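Local structure of methanol--corrinoid protein co-methyltransferase (Methanosarcina barkeri, 2I2X) at residues C269-I274 with D297-L302. The protein transfers the methyl group of methanol to the cob(I)amide cofactor carried by its partner MtaC, the zinc-dependent first step of methanogenesis from methanol. Residues are numbered along the deposited sequence; the frame is centred on the assembly and turned at random.
Sequences CGYENI and DVMGNL. With ZN (zinc ion), chain Q.
Tyr271 reaches across to the 297-302 loop with its hydroxyl and ring: OH donates a hydrogen bond of 2.8 Å to OD2 of Asp297. The carboxylate oxygen lies at the ring edge, near the ring plane; ring and carboxylate planes are 88° apart, and the hydroxyl meets OD2 from above the carboxylate, 40° out of its plane. Asp297 OD1 accepts from Met299 N at 2.8 Å, closing an Asx turn; with a donor on each oxygen, the carboxylate is probably held in its rotation. Met299 folds back at its second torsion (chi2 -70°), which brings CE to 3.8 Å from CD2 of Tyr271; Met299 SD stands 5.1 Å from the Tyr271 ring centroid, an oblique Met-aromatic contact. This is the tight part. The backbones lie looser, the nearest CA atoms, of Tyr271 and Met299, being 9.6 Å apart; no solvent side exists, since all three touching residues are buried, Met227 of helix 220-230 packing on Tyr271 and Met299. A phenylalanine here, lacking the hydroxyl, would probably leave the buried OD2 of Asp297 without its mate and the carboxylate freer to turn. Cys269 SG binds zinc at 2.4 Å, together with Glu164 and Cys220. Within the TIM barrel, the contact thus ties the turn carrying zinc ligand Cys269 to the loop between strands 285-287 and 309-311, and its chemistry implies a defined position for the Tyr271 ring beside that turn.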
ATOM      1  N   CYS A 269       5.176   4.890  16.036  1.00  8.33           N
ATOM      2  CA  CYS A 269       6.456   5.392  15.536  1.00  9.56           C
ATOM      3  C   CYS A 269       7.550   5.425  16.615  1.00  8.28           C
ATOM      4  O   CYS A 269       8.702   5.829  16.343  1.00  7.91           O
ATOM      5  CB  CYS A 269       6.296   6.763  14.871  1.00 10.04           C
ATOM      6  SG  CYS A 269       5.582   8.039  15.935  1.00 14.20           S
ATOM      7  N   GLY A 270       7.194   4.962  17.806  1.00  7.60           N
ATOM      8  CA  GLY A 270       8.157   4.758  18.898  1.00  7.44           C
ATOM      9  C   GLY A 270       8.933   3.468  18.688  1.00  8.00           C
ATOM     10  O   GLY A 270       8.709   2.469  19.376  1.00  8.02           O
ATOM     11  N   TYR A 271       9.867   3.464  17.743  1.00  7.21           N
ATOM     12  CA  TYR A 271      10.665   2.281  17.558  1.00  6.31           C
ATOM     13  C   TYR A 271      11.414   1.872  18.817  1.00  6.23           C
ATOM     14  O   TYR A 271      11.724   0.690  18.992  1.00  5.81           O
ATOM     15  CB  TYR A 271      11.647   2.515  16.445  1.00  6.59           C
ATOM     16  CG  TYR A 271      11.057   2.501  15.043  1.00  7.79           C
ATOM     17  CD1 TYR A 271      10.465   3.635  14.514  1.00  5.68           C
ATOM     18  CD2 TYR A 271      11.160   1.366  14.229  1.00  7.12           C
ATOM     19  CE1 TYR A 271       9.981   3.652  13.224  1.00  5.55           C
ATOM     20  CE2 TYR A 271      10.660   1.367  12.939  1.00  6.17           C
ATOM     21  CZ  TYR A 271      10.073   2.525  12.434  1.00  7.05           C
ATOM     22  OH  TYR A 271       9.583   2.578  11.130  1.00  7.93           O
ATOM     23  N   GLU A 272      11.735   2.847  19.677  1.00  6.15           N
ATOM     24  CA  GLU A 272      12.381   2.567  20.938  1.00  6.61           C
ATOM     25  C   GLU A 272      11.452   1.830  21.918  1.00  7.21           C
ATOM     26  O   GLU A 272      11.894   1.414  23.000  1.00  7.03           O
ATOM     27  CB  GLU A 272      12.906   3.866  21.574  1.00  7.70           C
ATOM     28  CG  GLU A 272      11.829   4.879  22.102  1.00  8.15           C
ATOM     29  CD  GLU A 272      11.200   5.735  21.003  1.00  9.57           C
ATOM     30  OE1 GLU A 272      10.520   6.737  21.368  1.00  9.63           O
ATOM     31  OE2 GLU A 272      11.366   5.403  19.790  1.00  7.45           O
ATOM     32  N   ASN A 273      10.166   1.680  21.550  1.00  7.32           N
ATOM     33  CA  ASN A 273       9.191   0.970  22.398  1.00  6.89           C
ATOM     34  C   ASN A 273       9.641  -0.435  22.782  1.00  6.85           C
ATOM     35  O   ASN A 273       9.221  -0.972  23.831  1.00  6.84           O
ATOM     36  CB  ASN A 273       7.804   0.906  21.759  1.00  6.23           C
ATOM     37  CG  ASN A 273       7.098   2.251  21.735  1.00  6.33           C
ATOM     38  OD1 ASN A 273       7.512   3.210  22.404  1.00  5.92           O
ATOM     39  ND2 ASN A 273       6.039   2.343  20.924  1.00  4.83           N
ATOM     40  N   ILE A 274      10.494  -1.041  21.957  1.00  6.06           N
ATOM     41  CA  ILE A 274      10.973  -2.375  22.320  1.00  5.75           C
ATOM     42  C   ILE A 274      11.785  -2.302  23.651  1.00  6.11           C
ATOM     43  O   ILE A 274      11.604  -3.125  24.575  1.00  5.61           O
ATOM     44  CB  ILE A 274      11.735  -3.079  21.162  1.00  5.24           C
ATOM     45  CG1 ILE A 274      12.257  -4.453  21.588  1.00  3.80           C
ATOM     46  CG2 ILE A 274      12.906  -2.200  20.643  1.00  4.27           C
ATOM     47  CD1 ILE A 274      11.222  -5.469  21.903  1.00  3.48           C
ATOM     48  N   ASP A 297      12.106   1.979   6.019  1.00  8.08           N
ATOM     49  CA  ASP A 297      12.952   1.687   7.175  1.00  8.05           C
ATOM     50  C   ASP A 297      13.757   0.432   6.982  1.00  8.28           C
ATOM     51  O   ASP A 297      13.591  -0.315   6.009  1.00  9.26           O
ATOM     52  CB  ASP A 297      12.208   1.720   8.528  1.00  8.55           C
ATOM     53  CG  ASP A 297      11.369   0.479   8.809  1.00  7.31           C
ATOM     54  OD1 ASP A 297      11.891  -0.643   8.740  1.00  5.18           O
ATOM     55  OD2 ASP A 297      10.191   0.644   9.203  1.00  7.23           O
ATOM     56  N   VAL A 298      14.652   0.206   7.915  1.00  7.96           N
ATOM     57  CA  VAL A 298      15.712  -0.737   7.693  1.00  7.44           C
ATOM     58  C   VAL A 298      15.562  -1.867   8.690  1.00  6.68           C
ATOM     59  O   VAL A 298      16.499  -2.669   8.883  1.00  5.92           O
ATOM     60  CB  VAL A 298      17.047   0.010   7.725  1.00  8.20           C
ATOM     61  CG1 VAL A 298      17.601   0.183   9.162  1.00  8.06           C
ATOM     62  CG2 VAL A 298      18.019  -0.571   6.775  1.00  9.18           C
ATOM     63  N   MET A 299      14.346  -1.961   9.259  1.00  5.59           N
ATOM     64  CA  MET A 299      13.996  -3.018  10.214  1.00  5.93           C
ATOM     65  C   MET A 299      12.557  -3.509  10.062  1.00  5.71           C
ATOM     66  O   MET A 299      11.837  -3.680  11.059  1.00  5.96           O
ATOM     67  CB  MET A 299      14.308  -2.606  11.678  1.00  7.28           C
ATOM     68  CG  MET A 299      13.692  -1.263  12.194  1.00  8.12           C
ATOM     69  SD  MET A 299      14.444   0.204  11.434  1.00 14.00           S
ATOM     70  CE  MET A 299      14.689   1.187  12.957  1.00 12.74           C
ATOM     71  N   GLY A 300      12.158  -3.795   8.808  1.00  5.21           N
ATOM     72  CA  GLY A 300      10.768  -4.041   8.444  1.00  2.87           C
ATOM     73  C   GLY A 300      10.101  -5.143   9.245  1.00  2.94           C
ATOM     74  O   GLY A 300       8.932  -4.999   9.614  1.00  2.00           O
ATOM     75  N   ASN A 301      10.836  -6.246   9.483  1.00  2.63           N
ATOM     76  CA  ASN A 301      10.308  -7.434  10.150  1.00  2.51           C
ATOM     77  C   ASN A 301      10.709  -7.469  11.613  1.00  3.01           C
ATOM     78  O   ASN A 301       9.940  -7.888  12.469  1.00  3.34           O
ATOM     79  CB  ASN A 301      10.813  -8.718   9.495  1.00  3.20           C
ATOM     80  CG  ASN A 301      10.212  -8.990   8.114  1.00  4.76           C
ATOM     81  OD1 ASN A 301      10.936  -9.198   7.143  1.00  6.09           O
ATOM     82  ND2 ASN A 301       8.900  -9.029   8.032  1.00  7.09           N
ATOM     83  N   LEU A 302      11.920  -7.021  11.918  1.00  3.44           N
ATOM     84  CA  LEU A 302      12.415  -7.120  13.263  1.00  3.66           C
ATOM     85  C   LEU A 302      11.477  -6.464  14.291  1.00  5.06           C
ATOM     86  O   LEU A 302      11.304  -7.009  15.388  1.00  5.53           O
ATOM     87  CB  LEU A 302      13.810  -6.533  13.346  1.00  3.85           C
ATOM     88  CG  LEU A 302      14.490  -6.433  14.719  1.00  3.01           C
ATOM     89  CD1 LEU A 302      15.965  -6.503  14.550  1.00  2.25           C
ATOM     90  CD2 LEU A 302      14.072  -5.171  15.459  1.00  2.00           C
TER
HETATM   91 ZN    ZN Q 501       5.525  10.036  14.620  1.00 20.92          ZN